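Local coordinates for protein sorbitol dehydrogenase (Gluconobacter oxydans, PDB 5ITG) that probably catalyses the NADP-dependent oxidation of D-sorbitol to L-sorbose, as a member of the mannitol dehydrogenase family, at residues E50-W55 against R273-K278; F43-I48 against M98-D103; T222-M227 against D267-G272; F37-A42 against L253-E258; H117-A122 against R173-A178. One frame throughout, in Å; residues are numbered along the deposited sequence.

Contact 1 (E50-W55 against R273-K278); sequences EHAPDW and RPPLEK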
# COMPACT_ATOMS: atom_id res chain seq x y z
N GLU A 50 11.67 14.85 -17.50
CA GLU A 50 12.76 15.52 -18.19
C GLU A 50 13.16 14.71 -19.41
O GLU A 50 13.93 15.17 -20.25
CB GLU A 50 13.97 15.66 -17.25
CG GLU A 50 14.52 14.33 -16.78
CD GLU A 50 15.66 14.49 -15.79
OE1 GLU A 50 16.66 15.16 -16.14
OE2 GLU A 50 15.55 13.94 -14.67
N HIS A 51 12.62 13.49 -19.51
CA HIS A 51 12.91 12.59 -20.62
C HIS A 51 11.73 12.56 -21.59
O HIS A 51 11.91 12.61 -22.81
CB HIS A 51 13.15 11.18 -20.09
CG HIS A 51 14.31 11.08 -19.14
ND1 HIS A 51 14.41 10.09 -18.19
CD2 HIS A 51 15.42 11.85 -19.01
CE1 HIS A 51 15.53 10.25 -17.51
NE2 HIS A 51 16.16 11.31 -17.99
N ALA A 52 10.53 12.45 -21.03
CA ALA A 52 9.30 12.40 -21.80
C ALA A 52 8.33 13.35 -21.13
O ALA A 52 7.55 12.96 -20.26
CB ALA A 52 8.75 10.98 -21.80
N PRO A 53 8.35 14.63 -21.53
CA PRO A 53 7.49 15.68 -20.99
C PRO A 53 5.99 15.56 -21.24
O PRO A 53 5.22 16.36 -20.73
CB PRO A 53 8.07 16.95 -21.62
CG PRO A 53 8.49 16.46 -22.97
CD PRO A 53 9.18 15.15 -22.64
N ASP A 54 5.57 14.56 -22.00
CA ASP A 54 4.15 14.40 -22.28
C ASP A 54 3.41 13.51 -21.30
O ASP A 54 2.38 12.92 -21.63
CB ASP A 54 3.94 13.89 -23.71
CG ASP A 54 4.29 14.94 -24.75
OD1 ASP A 54 3.75 16.06 -24.67
OD2 ASP A 54 5.10 14.64 -25.66
N TRP A 55 3.92 13.42 -20.08
CA TRP A 55 3.29 12.58 -19.07
C TRP A 55 2.87 13.31 -17.81
O TRP A 55 2.89 12.74 -16.72
CB TRP A 55 4.21 11.41 -18.73
CG TRP A 55 4.42 10.50 -19.90
CD1 TRP A 55 5.53 10.41 -20.69
CD2 TRP A 55 3.49 9.54 -20.41
NE1 TRP A 55 5.35 9.45 -21.66
CE2 TRP A 55 4.10 8.90 -21.51
CE3 TRP A 55 2.19 9.16 -20.04
CZ2 TRP A 55 3.46 7.90 -22.25
CZ3 TRP A 55 1.55 8.16 -20.77
CH2 TRP A 55 2.19 7.54 -21.87
N ARG A 273 3.61 4.15 -22.55
CA ARG A 273 3.85 4.47 -21.14
C ARG A 273 5.15 5.24 -20.99
O ARG A 273 6.01 5.21 -21.87
CB ARG A 273 3.95 3.19 -20.31
CG ARG A 273 5.17 2.33 -20.65
CD ARG A 273 5.42 1.29 -19.57
NE ARG A 273 6.46 0.31 -19.92
CZ ARG A 273 7.77 0.55 -19.91
NH1 ARG A 273 8.23 1.75 -19.57
NH2 ARG A 273 8.62 -0.42 -20.22
N PRO A 274 5.31 5.95 -19.86
CA PRO A 274 6.53 6.72 -19.61
C PRO A 274 7.69 5.74 -19.44
O PRO A 274 7.47 4.55 -19.20
CB PRO A 274 6.22 7.45 -18.30
CG PRO A 274 4.73 7.51 -18.26
CD PRO A 274 4.31 6.18 -18.81
N PRO A 275 8.94 6.22 -19.56
CA PRO A 275 10.10 5.34 -19.40
C PRO A 275 10.39 5.19 -17.90
O PRO A 275 11.47 5.55 -17.43
CB PRO A 275 11.19 6.09 -20.14
CG PRO A 275 10.86 7.52 -19.81
CD PRO A 275 9.36 7.57 -19.99
N LEU A 276 9.42 4.67 -17.17
CA LEU A 276 9.51 4.49 -15.72
C LEU A 276 10.74 3.73 -15.21
O LEU A 276 11.19 3.96 -14.09
CB LEU A 276 8.22 3.84 -15.20
CG LEU A 276 6.96 4.66 -15.50
CD1 LEU A 276 5.70 3.90 -15.09
CD2 LEU A 276 7.04 5.98 -14.77
N GLU A 277 11.27 2.81 -16.01
CA GLU A 277 12.46 2.08 -15.56
C GLU A 277 13.56 3.07 -15.21
O GLU A 277 14.31 2.87 -14.25
CB GLU A 277 12.94 1.10 -16.64
CG GLU A 277 13.33 1.72 -17.98
CD GLU A 277 12.15 2.31 -18.73
OE1 GLU A 277 11.06 1.70 -18.70
OE2 GLU A 277 12.32 3.38 -19.36
N LYS A 278 13.65 4.17 -15.97
CA LYS A 278 14.67 5.18 -15.72
C LYS A 278 14.55 5.82 -14.34
O LYS A 278 15.50 6.44 -13.86
CB LYS A 278 14.62 6.26 -16.80
CG LYS A 278 14.95 5.75 -18.19
CD LYS A 278 14.99 6.86 -19.23
CE LYS A 278 15.30 6.30 -20.61
NZ LYS A 278 15.35 7.35 -21.66
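Pro274 lies over one face of the Trp55 indole. Its CG sits 3.4 Å from the centroid of the Trp55 five-membered ring, 21° off the normal, a CH-pi contact. Pro274 CG comes to 3.2 Å from Trp55 CD2, so the fit is tight. The six-membered end of the indole also nears backbone, with Arg273 C 3.4 Å from Trp55 CZ2. CG of Trp55 is anti to the carbonyl carbon (chi1 -65°), and this turn lays the indole against Pro274. Ala52 CB packs on Pro275 CD at 3.9 Å. Nearer the surface, Lys278 CD meets His51 ND1 at 3.4 Å; that nitrogen is buried here and has no polar partner in the model. An alanine in place of Trp55 is likely to leave the Pro274 ring without its aromatic support and open a gap beside it.

In the second shell, Arg273 NH1 bonds Pro274 O and forms a salt bridge to Glu277 OE1 at 3.0 Å. Arg273 NE forms a further salt bridge with Asp267. Pro275 is the centre of an inverse gamma turn. The contact joins the loop between helix 41-46 and strand 56-61 to the loop before strand 282-284. Ile125 of strand 125-128 touches both Trp55 and Pro274.

Contact 2 (F43-I48 against M98-D103); sequences FYVEQI and MGALRD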
# COMPACT_ATOMS: atom_id res chain seq x y z
N PHE A 43 5.75 10.89 -7.74
CA PHE A 43 7.19 10.91 -7.47
C PHE A 43 8.00 10.28 -8.61
O PHE A 43 9.00 10.85 -9.05
CB PHE A 43 7.47 10.15 -6.17
CG PHE A 43 8.92 10.09 -5.79
CD1 PHE A 43 9.56 11.20 -5.24
CD2 PHE A 43 9.64 8.91 -5.95
CE1 PHE A 43 10.90 11.14 -4.86
CE2 PHE A 43 10.99 8.84 -5.57
CZ PHE A 43 11.62 9.96 -5.02
N TYR A 44 7.57 9.11 -9.08
CA TYR A 44 8.27 8.45 -10.17
C TYR A 44 8.13 9.21 -11.49
O TYR A 44 9.10 9.35 -12.25
CB TYR A 44 7.76 7.01 -10.35
CG TYR A 44 8.26 6.06 -9.28
CD1 TYR A 44 9.55 5.53 -9.33
CD2 TYR A 44 7.44 5.68 -8.21
CE1 TYR A 44 10.02 4.66 -8.34
CE2 TYR A 44 7.89 4.82 -7.22
CZ TYR A 44 9.18 4.31 -7.28
OH TYR A 44 9.63 3.46 -6.29
N VAL A 45 6.93 9.72 -11.76
CA VAL A 45 6.71 10.47 -12.99
C VAL A 45 7.59 11.72 -13.01
O VAL A 45 8.14 12.08 -14.05
CB VAL A 45 5.22 10.86 -13.12
CG1 VAL A 45 5.03 11.85 -14.27
CG2 VAL A 45 4.39 9.60 -13.39
N GLU A 46 7.72 12.36 -11.85
CA GLU A 46 8.52 13.56 -11.72
C GLU A 46 9.95 13.34 -12.22
O GLU A 46 10.59 14.26 -12.73
CB GLU A 46 8.57 13.99 -10.25
CG GLU A 46 9.35 15.27 -9.98
CD GLU A 46 8.53 16.52 -10.20
OE1 GLU A 46 7.56 16.45 -10.99
OE2 GLU A 46 8.84 17.56 -9.60
N GLN A 47 10.43 12.11 -12.08
CA GLN A 47 11.79 11.76 -12.48
C GLN A 47 11.99 11.36 -13.94
O GLN A 47 13.12 11.14 -14.37
CB GLN A 47 12.32 10.65 -11.57
CG GLN A 47 12.32 11.02 -10.10
CD GLN A 47 12.57 9.82 -9.21
OE1 GLN A 47 13.66 9.24 -9.22
NE2 GLN A 47 11.56 9.44 -8.43
N ILE A 48 10.91 11.26 -14.70
CA ILE A 48 11.04 10.91 -16.12
C ILE A 48 10.47 12.00 -17.01
O ILE A 48 10.50 11.90 -18.23
CB ILE A 48 10.34 9.56 -16.44
CG1 ILE A 48 8.89 9.57 -15.94
CG2 ILE A 48 11.10 8.41 -15.81
CD1 ILE A 48 7.95 10.45 -16.75
N MSE A 98 7.33 19.41 -6.02
CA MSE A 98 6.86 18.54 -7.09
C MSE A 98 6.01 19.27 -8.13
O MSE A 98 5.10 20.01 -7.78
CB MSE A 98 6.03 17.41 -6.48
CG MSE A 98 6.74 16.63 -5.40
SE MSE A 98 7.82 15.23 -6.16
CE MSE A 98 6.36 14.06 -6.68
N GLY A 99 6.30 19.04 -9.41
CA GLY A 99 5.55 19.70 -10.46
C GLY A 99 4.76 18.81 -11.42
O GLY A 99 4.06 19.32 -12.30
N ALA A 100 4.83 17.49 -11.24
CA ALA A 100 4.14 16.55 -12.12
C ALA A 100 2.61 16.72 -12.23
O ALA A 100 2.03 16.47 -13.28
CB ALA A 100 4.47 15.12 -11.71
N LEU A 101 1.97 17.13 -11.13
CA LEU A 101 0.52 17.32 -11.10
C LEU A 101 0.23 18.71 -11.65
O LEU A 101 0.43 19.71 -10.96
CB LEU A 101 0.02 17.21 -9.66
CG LEU A 101 -1.49 17.27 -9.40
CD1 LEU A 101 -2.20 16.12 -10.10
CD2 LEU A 101 -1.72 17.21 -7.90
N ARG A 102 -0.25 18.78 -12.89
CA ARG A 102 -0.51 20.07 -13.53
C ARG A 102 -1.92 20.63 -13.42
O ARG A 102 -2.15 21.79 -13.77
CB ARG A 102 -0.10 20.00 -15.00
CG ARG A 102 1.42 19.95 -15.22
CD ARG A 102 2.11 21.22 -14.74
NE ARG A 102 2.45 21.18 -13.31
CZ ARG A 102 2.14 22.12 -12.43
NH1 ARG A 102 1.46 23.20 -12.81
NH2 ARG A 102 2.51 22.00 -11.16
N ASP A 103 -2.87 19.83 -12.95
CA ASP A 103 -4.23 20.32 -12.78
C ASP A 103 -4.94 19.44 -11.78
O ASP A 103 -4.65 18.24 -11.67
CB ASP A 103 -4.99 20.31 -14.11
CG ASP A 103 -6.07 21.39 -14.17
OD1 ASP A 103 -6.54 21.83 -13.10
OD2 ASP A 103 -6.45 21.78 -15.30
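Phe43 starts the contact on helix 41-46 of the Rossmann domain, which packs here against an irregular part of strand 93-106. Met98, modelled as selenomethionine, bends at chi2 and chi3 and brings its CE to 3.4 Å from Phe43 CA. The Phe43 ring also makes a cation-pi contact with Arg230 and an edge-to-face contact with His261. Two residues on, Val45 CG1 packs on Ala100 CB at 4.2 Å. Glu46 makes the polar link. Its CG is anti to the backbone N (chi1 -178°), and a bend at chi2 turns the carboxylate onto the backbone of Gly99. Gly99 N donates to Glu46 OE2 at 2.9 Å, on the syn side and 26° out of the carboxylate plane. A weak second bond runs from Gly99 N to Glu46 OE1 at 3.3 Å. OE1 is also held by Tyr19 OH. The carboxylate is buried, and these bonds probably limit its rotation. Gly99 is gripped through its carbonyl as well: Arg102 NE donates to Gly99 O at 2.7 Å, in the carbonyl plane.

Contact 3 (T222-M227 against D267-G272); sequences TFPNGM and DQFADG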
# COMPACT_ATOMS: atom_id res chain seq x y z
N THR A 222 -6.09 -2.21 -20.93
CA THR A 222 -5.23 -3.13 -20.18
C THR A 222 -5.36 -2.75 -18.71
O THR A 222 -5.65 -1.59 -18.39
CB THR A 222 -3.73 -3.03 -20.61
OG1 THR A 222 -3.24 -1.70 -20.37
CG2 THR A 222 -3.58 -3.36 -22.10
N PHE A 223 -5.17 -3.73 -17.83
CA PHE A 223 -5.27 -3.54 -16.37
C PHE A 223 -4.07 -4.20 -15.68
O PHE A 223 -4.23 -5.17 -14.93
CB PHE A 223 -6.56 -4.17 -15.83
CG PHE A 223 -7.82 -3.66 -16.49
CD1 PHE A 223 -8.22 -4.14 -17.73
CD2 PHE A 223 -8.60 -2.69 -15.85
CE1 PHE A 223 -9.39 -3.66 -18.34
CE2 PHE A 223 -9.77 -2.21 -16.45
CZ PHE A 223 -10.16 -2.70 -17.70
N PRO A 224 -2.86 -3.65 -15.89
CA PRO A 224 -1.67 -4.24 -15.27
C PRO A 224 -1.72 -4.24 -13.76
O PRO A 224 -2.25 -3.32 -13.14
CB PRO A 224 -0.54 -3.36 -15.80
CG PRO A 224 -1.20 -2.01 -15.87
CD PRO A 224 -2.55 -2.35 -16.50
N ASN A 225 -1.15 -5.29 -13.17
CA ASN A 225 -1.07 -5.39 -11.71
C ASN A 225 0.24 -4.72 -11.32
O ASN A 225 1.22 -4.77 -12.07
CB ASN A 225 -1.02 -6.84 -11.26
CG ASN A 225 -2.33 -7.56 -11.48
OD1 ASN A 225 -3.34 -7.25 -10.86
ND2 ASN A 225 -2.31 -8.55 -12.36
N GLY A 226 0.25 -4.10 -10.15
CA GLY A 226 1.47 -3.47 -9.69
C GLY A 226 1.60 -3.64 -8.20
O GLY A 226 0.61 -3.74 -7.48
N MSE A 227 2.84 -3.67 -7.72
CA MSE A 227 3.07 -3.81 -6.29
C MSE A 227 3.66 -2.47 -5.87
O MSE A 227 4.65 -2.02 -6.43
CB MSE A 227 4.07 -4.94 -6.05
CG MSE A 227 3.94 -5.57 -4.70
SE MSE A 227 5.69 -5.78 -4.01
CE MSE A 227 5.87 -3.92 -3.56
N ASP A 267 4.29 -4.90 -17.30
CA ASP A 267 4.41 -4.12 -18.52
C ASP A 267 3.31 -4.47 -19.51
O ASP A 267 3.56 -5.12 -20.53
CB ASP A 267 5.78 -4.38 -19.17
CG ASP A 267 6.24 -3.22 -20.04
OD1 ASP A 267 5.44 -2.31 -20.31
OD2 ASP A 267 7.41 -3.22 -20.45
N GLN A 268 2.09 -4.04 -19.21
CA GLN A 268 0.95 -4.30 -20.08
C GLN A 268 0.22 -2.97 -20.27
O GLN A 268 -0.69 -2.63 -19.52
CB GLN A 268 0.00 -5.31 -19.42
CG GLN A 268 0.70 -6.49 -18.78
CD GLN A 268 -0.24 -7.38 -18.00
OE1 GLN A 268 -1.15 -6.90 -17.33
NE2 GLN A 268 -0.03 -8.69 -18.07
N PHE A 269 0.64 -2.21 -21.28
CA PHE A 269 0.02 -0.93 -21.56
C PHE A 269 -0.66 -0.92 -22.93
O PHE A 269 -0.13 -1.43 -23.91
CB PHE A 269 1.07 0.18 -21.43
CG PHE A 269 1.47 0.45 -20.00
CD1 PHE A 269 2.25 -0.47 -19.30
CD2 PHE A 269 0.96 1.56 -19.31
CE1 PHE A 269 2.51 -0.29 -17.93
CE2 PHE A 269 1.22 1.74 -17.95
CZ PHE A 269 2.00 0.82 -17.26
N ALA A 270 -1.85 -0.34 -22.97
CA ALA A 270 -2.66 -0.28 -24.18
C ALA A 270 -2.15 0.69 -25.24
O ALA A 270 -2.22 0.41 -26.44
CB ALA A 270 -4.10 0.06 -23.83
N ASP A 271 -1.63 1.83 -24.80
CA ASP A 271 -1.16 2.82 -25.75
C ASP A 271 0.05 3.61 -25.26
O ASP A 271 0.01 4.83 -25.17
CB ASP A 271 -2.32 3.77 -26.07
CG ASP A 271 -2.02 4.69 -27.23
OD1 ASP A 271 -1.20 4.32 -28.09
OD2 ASP A 271 -2.62 5.79 -27.28
N GLY A 272 1.13 2.89 -24.95
CA GLY A 272 2.34 3.54 -24.50
C GLY A 272 2.41 3.85 -23.01
O GLY A 272 1.40 3.82 -22.31
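Gln268 meets Thr222 through its backbone. Thr222 OG1 donates to Gln268 O at 2.8 Å, and the hydroxyl comes from above the carbonyl plane, 39° out of it. OG1 stands between the backbone N and the carbonyl carbon of Thr222 (chi1 61°), which sets it facing residues 267-272. Gln268 CB packs on Pro224 CB at 4.1 Å. The Pro224 ring also packs on the backbone: its CD is 3.6 Å from Gln268 O. Phe269 turns its CB away, and its ring is met by Pro224 only loosely, Phe269 CZ to Pro224 CG at 4.5 Å. That ring also touches Thr184 and Met186 of strand 184-187. Ala270 closes the contact. Its CB lies 3.9 Å from the Thr222 CG2 methyl, and its backbone N bonds Thr184 OG1. Thr184 OG1 is hydrogen-bonded to Thr222 OG1 too, so one threonine of strand 184-187 ties both segments together.

Residues 222-225 and 267-269 are largely extended and run antiparallel, with Thr222 nearest Ala270 and Pro224 nearest Gln268. They adjoin antiparallel strands 226-228 and 263-266, without backbone bonds between them. Here the chain at the end of a small three-stranded sheet packs against strand 184-187 of the large Rossmann sheet.

Contact 4 (F37-A42 against L253-E258); sequences FRAHEA and LPLVAE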
# COMPACT_ATOMS: atom_id res chain seq x y z
N PHE A 37 -0.40 8.82 -3.54
CA PHE A 37 -0.25 9.14 -4.95
C PHE A 37 0.80 10.23 -5.13
O PHE A 37 1.71 10.12 -5.96
CB PHE A 37 -1.58 9.64 -5.54
CG PHE A 37 -1.40 10.54 -6.75
CD1 PHE A 37 -1.02 10.01 -7.97
CD2 PHE A 37 -1.55 11.92 -6.63
CE1 PHE A 37 -0.77 10.84 -9.07
CE2 PHE A 37 -1.30 12.77 -7.72
CZ PHE A 37 -0.91 12.23 -8.94
N ARG A 38 0.68 11.29 -4.34
CA ARG A 38 1.59 12.42 -4.43
C ARG A 38 3.04 12.11 -4.08
O ARG A 38 3.95 12.79 -4.56
CB ARG A 38 1.05 13.55 -3.56
CG ARG A 38 -0.31 14.05 -4.01
CD ARG A 38 -0.94 14.89 -2.92
NE ARG A 38 -0.09 16.02 -2.60
CZ ARG A 38 -0.06 16.65 -1.43
NH1 ARG A 38 -0.83 16.26 -0.43
NH2 ARG A 38 0.77 17.67 -1.27
N ALA A 39 3.26 11.08 -3.25
CA ALA A 39 4.62 10.70 -2.84
C ALA A 39 5.15 9.46 -3.55
O ALA A 39 6.32 9.12 -3.41
CB ALA A 39 4.64 10.48 -1.32
N HIS A 40 4.30 8.80 -4.32
CA HIS A 40 4.72 7.58 -5.00
C HIS A 40 4.57 7.73 -6.52
O HIS A 40 5.54 8.06 -7.20
CB HIS A 40 3.90 6.39 -4.47
CG HIS A 40 4.33 5.06 -5.00
ND1 HIS A 40 3.79 4.51 -6.15
CD2 HIS A 40 5.25 4.17 -4.56
CE1 HIS A 40 4.35 3.34 -6.38
NE2 HIS A 40 5.24 3.11 -5.43
N GLU A 41 3.37 7.53 -7.05
CA GLU A 41 3.17 7.65 -8.49
C GLU A 41 3.67 9.00 -9.04
O GLU A 41 4.43 9.04 -10.01
CB GLU A 41 1.69 7.50 -8.85
CG GLU A 41 1.45 7.41 -10.36
CD GLU A 41 -0.01 7.43 -10.74
OE1 GLU A 41 -0.83 6.85 -9.99
OE2 GLU A 41 -0.36 8.00 -11.80
N ALA A 42 3.25 10.09 -8.42
CA ALA A 42 3.68 11.42 -8.86
C ALA A 42 5.19 11.55 -8.75
O ALA A 42 5.84 12.23 -9.56
CB ALA A 42 2.99 12.50 -8.03
N LEU A 253 -0.13 22.32 1.40
CA LEU A 253 -0.27 20.88 1.20
C LEU A 253 1.05 20.11 1.31
O LEU A 253 1.41 19.34 0.42
CB LEU A 253 -0.88 20.63 -0.19
CG LEU A 253 -2.17 21.42 -0.43
CD1 LEU A 253 -2.48 21.48 -1.91
CD2 LEU A 253 -3.30 20.78 0.36
N PRO A 254 1.78 20.29 2.42
CA PRO A 254 3.05 19.58 2.60
C PRO A 254 2.84 18.14 3.03
O PRO A 254 1.87 17.83 3.71
CB PRO A 254 3.73 20.39 3.69
CG PRO A 254 2.57 20.69 4.59
CD PRO A 254 1.48 21.12 3.60
N LEU A 255 3.73 17.25 2.61
CA LEU A 255 3.63 15.86 3.01
C LEU A 255 5.04 15.29 3.15
O LEU A 255 6.02 15.88 2.67
CB LEU A 255 2.81 15.04 2.00
CG LEU A 255 3.41 14.62 0.66
CD1 LEU A 255 2.42 13.70 -0.05
CD2 LEU A 255 3.71 15.84 -0.19
N VAL A 256 5.14 14.16 3.83
CA VAL A 256 6.42 13.52 4.08
C VAL A 256 6.31 12.01 3.85
O VAL A 256 5.26 11.42 4.03
CB VAL A 256 6.89 13.83 5.53
CG1 VAL A 256 5.81 13.43 6.52
CG2 VAL A 256 8.19 13.11 5.83
N ALA A 257 7.41 11.41 3.42
CA ALA A 257 7.44 9.97 3.17
C ALA A 257 8.82 9.45 3.52
O ALA A 257 9.76 10.23 3.63
CB ALA A 257 7.13 9.69 1.70
N GLU A 258 8.93 8.14 3.70
CA GLU A 258 10.22 7.53 4.01
C GLU A 258 11.04 7.62 2.73
O GLU A 258 10.48 7.71 1.64
CB GLU A 258 10.05 6.06 4.44
CG GLU A 258 9.52 5.15 3.34
CD GLU A 258 9.33 3.71 3.80
OE1 GLU A 258 10.11 3.25 4.67
OE2 GLU A 258 8.42 3.04 3.28
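Arg38 lays its guanidinium under the methyls of Leu255. Leu255 CD1 stands 4.0 Å above the guanidinium plane, over its centre. The other methyl, CD2, is 3.6 Å from Arg38 NH2. Leu255 CD1 also touches the root of the side chain, 3.8 Å from Arg38 CB. A bend at chi3 (60°) swings the arginine end across the leucine to the loop just before strand 255-258. There the edge of the guanidinium meets a backbone carbonyl: Arg38 NH2 donates to Leu253 O, with the oxygen near the guanidinium plane. The modelled length of 2.5 Å is very short, so its exact value is doubtful. Tyr82 adds a cation-pi contact to the same arginine. The charge is thus buried but has both a carbonyl and an aromatic ring at hand.

Ala39 packs with no polar group involved. Its CB lies 4.0 Å from Ala257 CB and 4.1 Å from Leu255 CD1. The two small residues probably allow the end of helix 35-39 to come close to the strand, with Ala39 and Ala257 as the nearest backbone pair.

Strand 255-258 pairs in parallel with strand 82-87. The contact is a helix-on-sheet layer of the Rossmann domain, made by the short helix that follows strand 26-31.

Contact 5 (H117-A122 against R173-A178); sequences HLVDPA and RRRWDA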
# COMPACT_ATOMS: atom_id res chain seq x y z
N HIS A 117 -10.80 15.48 -20.62
CA HIS A 117 -9.44 15.02 -20.39
C HIS A 117 -9.34 13.54 -20.70
O HIS A 117 -8.40 13.09 -21.36
CB HIS A 117 -9.00 15.27 -18.94
CG HIS A 117 -8.35 16.60 -18.73
ND1 HIS A 117 -9.01 17.66 -18.15
CD2 HIS A 117 -7.11 17.04 -19.02
CE1 HIS A 117 -8.19 18.70 -18.09
NE2 HIS A 117 -7.03 18.35 -18.61
N LEU A 118 -10.32 12.78 -20.23
CA LEU A 118 -10.37 11.34 -20.42
C LEU A 118 -10.41 10.89 -21.89
O LEU A 118 -9.91 9.81 -22.22
CB LEU A 118 -11.57 10.77 -19.67
CG LEU A 118 -11.34 10.06 -18.33
CD1 LEU A 118 -10.11 10.60 -17.62
CD2 LEU A 118 -12.59 10.22 -17.48
N VAL A 119 -11.01 11.70 -22.76
CA VAL A 119 -11.09 11.32 -24.17
C VAL A 119 -9.93 11.83 -25.01
O VAL A 119 -9.75 11.40 -26.14
CB VAL A 119 -12.41 11.79 -24.83
CG1 VAL A 119 -13.59 11.06 -24.22
CG2 VAL A 119 -12.56 13.28 -24.69
N ASP A 120 -9.14 12.75 -24.45
CA ASP A 120 -8.00 13.32 -25.17
C ASP A 120 -6.99 12.24 -25.54
O ASP A 120 -6.53 11.48 -24.68
CB ASP A 120 -7.31 14.39 -24.32
CG ASP A 120 -6.27 15.18 -25.10
OD1 ASP A 120 -5.31 14.57 -25.60
OD2 ASP A 120 -6.42 16.41 -25.22
N PRO A 121 -6.62 12.16 -26.83
CA PRO A 121 -5.67 11.16 -27.32
C PRO A 121 -4.33 11.15 -26.59
O PRO A 121 -3.64 10.13 -26.56
CB PRO A 121 -5.53 11.51 -28.80
CG PRO A 121 -6.86 12.12 -29.13
CD PRO A 121 -7.10 13.01 -27.94
N ALA A 122 -3.94 12.30 -26.03
CA ALA A 122 -2.68 12.41 -25.30
C ALA A 122 -2.74 11.69 -23.96
O ALA A 122 -1.71 11.30 -23.41
CB ALA A 122 -2.32 13.88 -25.09
N ARG A 173 -15.99 4.44 -24.02
CA ARG A 173 -17.02 4.29 -25.04
C ARG A 173 -16.84 5.38 -26.10
O ARG A 173 -16.79 5.10 -27.30
CB ARG A 173 -18.42 4.42 -24.42
CG ARG A 173 -19.56 4.18 -25.42
CD ARG A 173 -20.92 4.53 -24.84
NE ARG A 173 -21.08 5.96 -24.62
CZ ARG A 173 -21.04 6.89 -25.57
NH1 ARG A 173 -20.83 6.54 -26.84
NH2 ARG A 173 -21.20 8.17 -25.26
N ARG A 174 -16.73 6.62 -25.64
CA ARG A 174 -16.57 7.75 -26.54
C ARG A 174 -15.31 7.65 -27.39
O ARG A 174 -15.35 7.95 -28.59
CB ARG A 174 -16.57 9.06 -25.75
CG ARG A 174 -17.88 9.31 -25.02
CD ARG A 174 -17.95 10.70 -24.42
NE ARG A 174 -19.17 10.87 -23.65
CZ ARG A 174 -19.51 12.00 -23.03
NH1 ARG A 174 -18.72 13.06 -23.10
NH2 ARG A 174 -20.64 12.05 -22.34
N ARG A 175 -14.21 7.22 -26.78
CA ARG A 175 -12.96 7.06 -27.51
C ARG A 175 -13.17 6.02 -28.61
O ARG A 175 -12.74 6.21 -29.75
CB ARG A 175 -11.83 6.63 -26.56
CG ARG A 175 -11.44 7.70 -25.52
CD ARG A 175 -10.43 7.18 -24.46
NE ARG A 175 -9.09 7.00 -25.00
CZ ARG A 175 -8.07 7.84 -24.82
NH1 ARG A 175 -8.22 8.94 -24.10
NH2 ARG A 175 -6.89 7.58 -25.38
N TRP A 176 -13.85 4.93 -28.26
CA TRP A 176 -14.12 3.86 -29.20
C TRP A 176 -14.99 4.35 -30.36
O TRP A 176 -14.63 4.20 -31.53
CB TRP A 176 -14.81 2.70 -28.48
CG TRP A 176 -15.20 1.55 -29.36
CD1 TRP A 176 -14.54 1.10 -30.47
CD2 TRP A 176 -16.30 0.65 -29.17
NE1 TRP A 176 -15.16 -0.01 -30.98
CE2 TRP A 176 -16.24 -0.31 -30.20
CE3 TRP A 176 -17.32 0.57 -28.22
CZ2 TRP A 176 -17.17 -1.34 -30.30
CZ3 TRP A 176 -18.25 -0.46 -28.33
CH2 TRP A 176 -18.17 -1.40 -29.36
N ASP A 177 -16.13 4.95 -30.03
CA ASP A 177 -17.06 5.45 -31.04
C ASP A 177 -16.47 6.53 -31.95
O ASP A 177 -16.86 6.63 -33.11
CB ASP A 177 -18.34 5.97 -30.37
CG ASP A 177 -19.21 4.85 -29.80
OD1 ASP A 177 -19.05 3.69 -30.23
OD2 ASP A 177 -20.06 5.12 -28.93
N ALA A 178 -15.54 7.33 -31.43
CA ALA A 178 -14.93 8.39 -32.22
C ALA A 178 -13.70 7.92 -32.99
O ALA A 178 -13.06 8.70 -33.69
CB ALA A 178 -14.57 9.56 -31.33
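Two helix ends of the Rossmann domain meet here, the C-terminal turns of helix 111-119 and of helix 164-177, and Arg175 bridges them. Its NH1 reaches two backbone carbonyls of the other segment. NH1 donates to Leu118 O at 2.7 Å, coming in tilted 31° from the carbonyl plane. It also donates to Asp120 O at 3.1 Å, but from well above that carbonyl, 64° out of its plane. Both oxygens lie at the edge of the guanidinium. A bend at chi3 (72°) brings the group onto them. The aliphatic part lies along the backbone, with Arg175 CG 3.9 Å from Val119 CA. Val119 CG1 packs beside it on Arg174 CB, also at 3.9 Å. The charged end of Arg174 pairs with Glu170.

Arg175 is held further by Lys181 O, which accepts from NE, and weakly by Ile123 O at NH2. Carbonyls at a helix end would probably stabilise the positive charge. Asp120 forms an Asx turn, OD1 accepting from Ala122 N at 2.7 Å. A leucine in place of Arg175 would probably leave the Leu118 and Asp120 carbonyls without this donor and let the chain after helix 111-119 move more freely.

On the sheet side, Leu118 packs on Val29 and Phe31 of strand 26-31. Trp176 stacks on Trp216 of helix 211-220.

From the N terminus, three first segments follow closely: 37-42, 43-48 and 50-55. Contact 2 closes first, tying helix 41-46 to strand 93-106. Contact 5 then closes a loop of 50 residues between two helix ends. Contact 3 opens at 222-227. Contact 4 closes on strand 255-258, and its loop encloses contacts 2 and 5. Contact 3 closes next, crossing contact 4; it ties the chain leading into strand 226-228 to the loop before strand 282-284. Contact 1 closes last, tying the loop after helix 41-46 to that same loop; it encloses contacts 3 and 5 and crosses contacts 2 and 4. Contacts 1 and 2 meet through Ile48. Contacts 2 and 4 share helix 41-46 and touch.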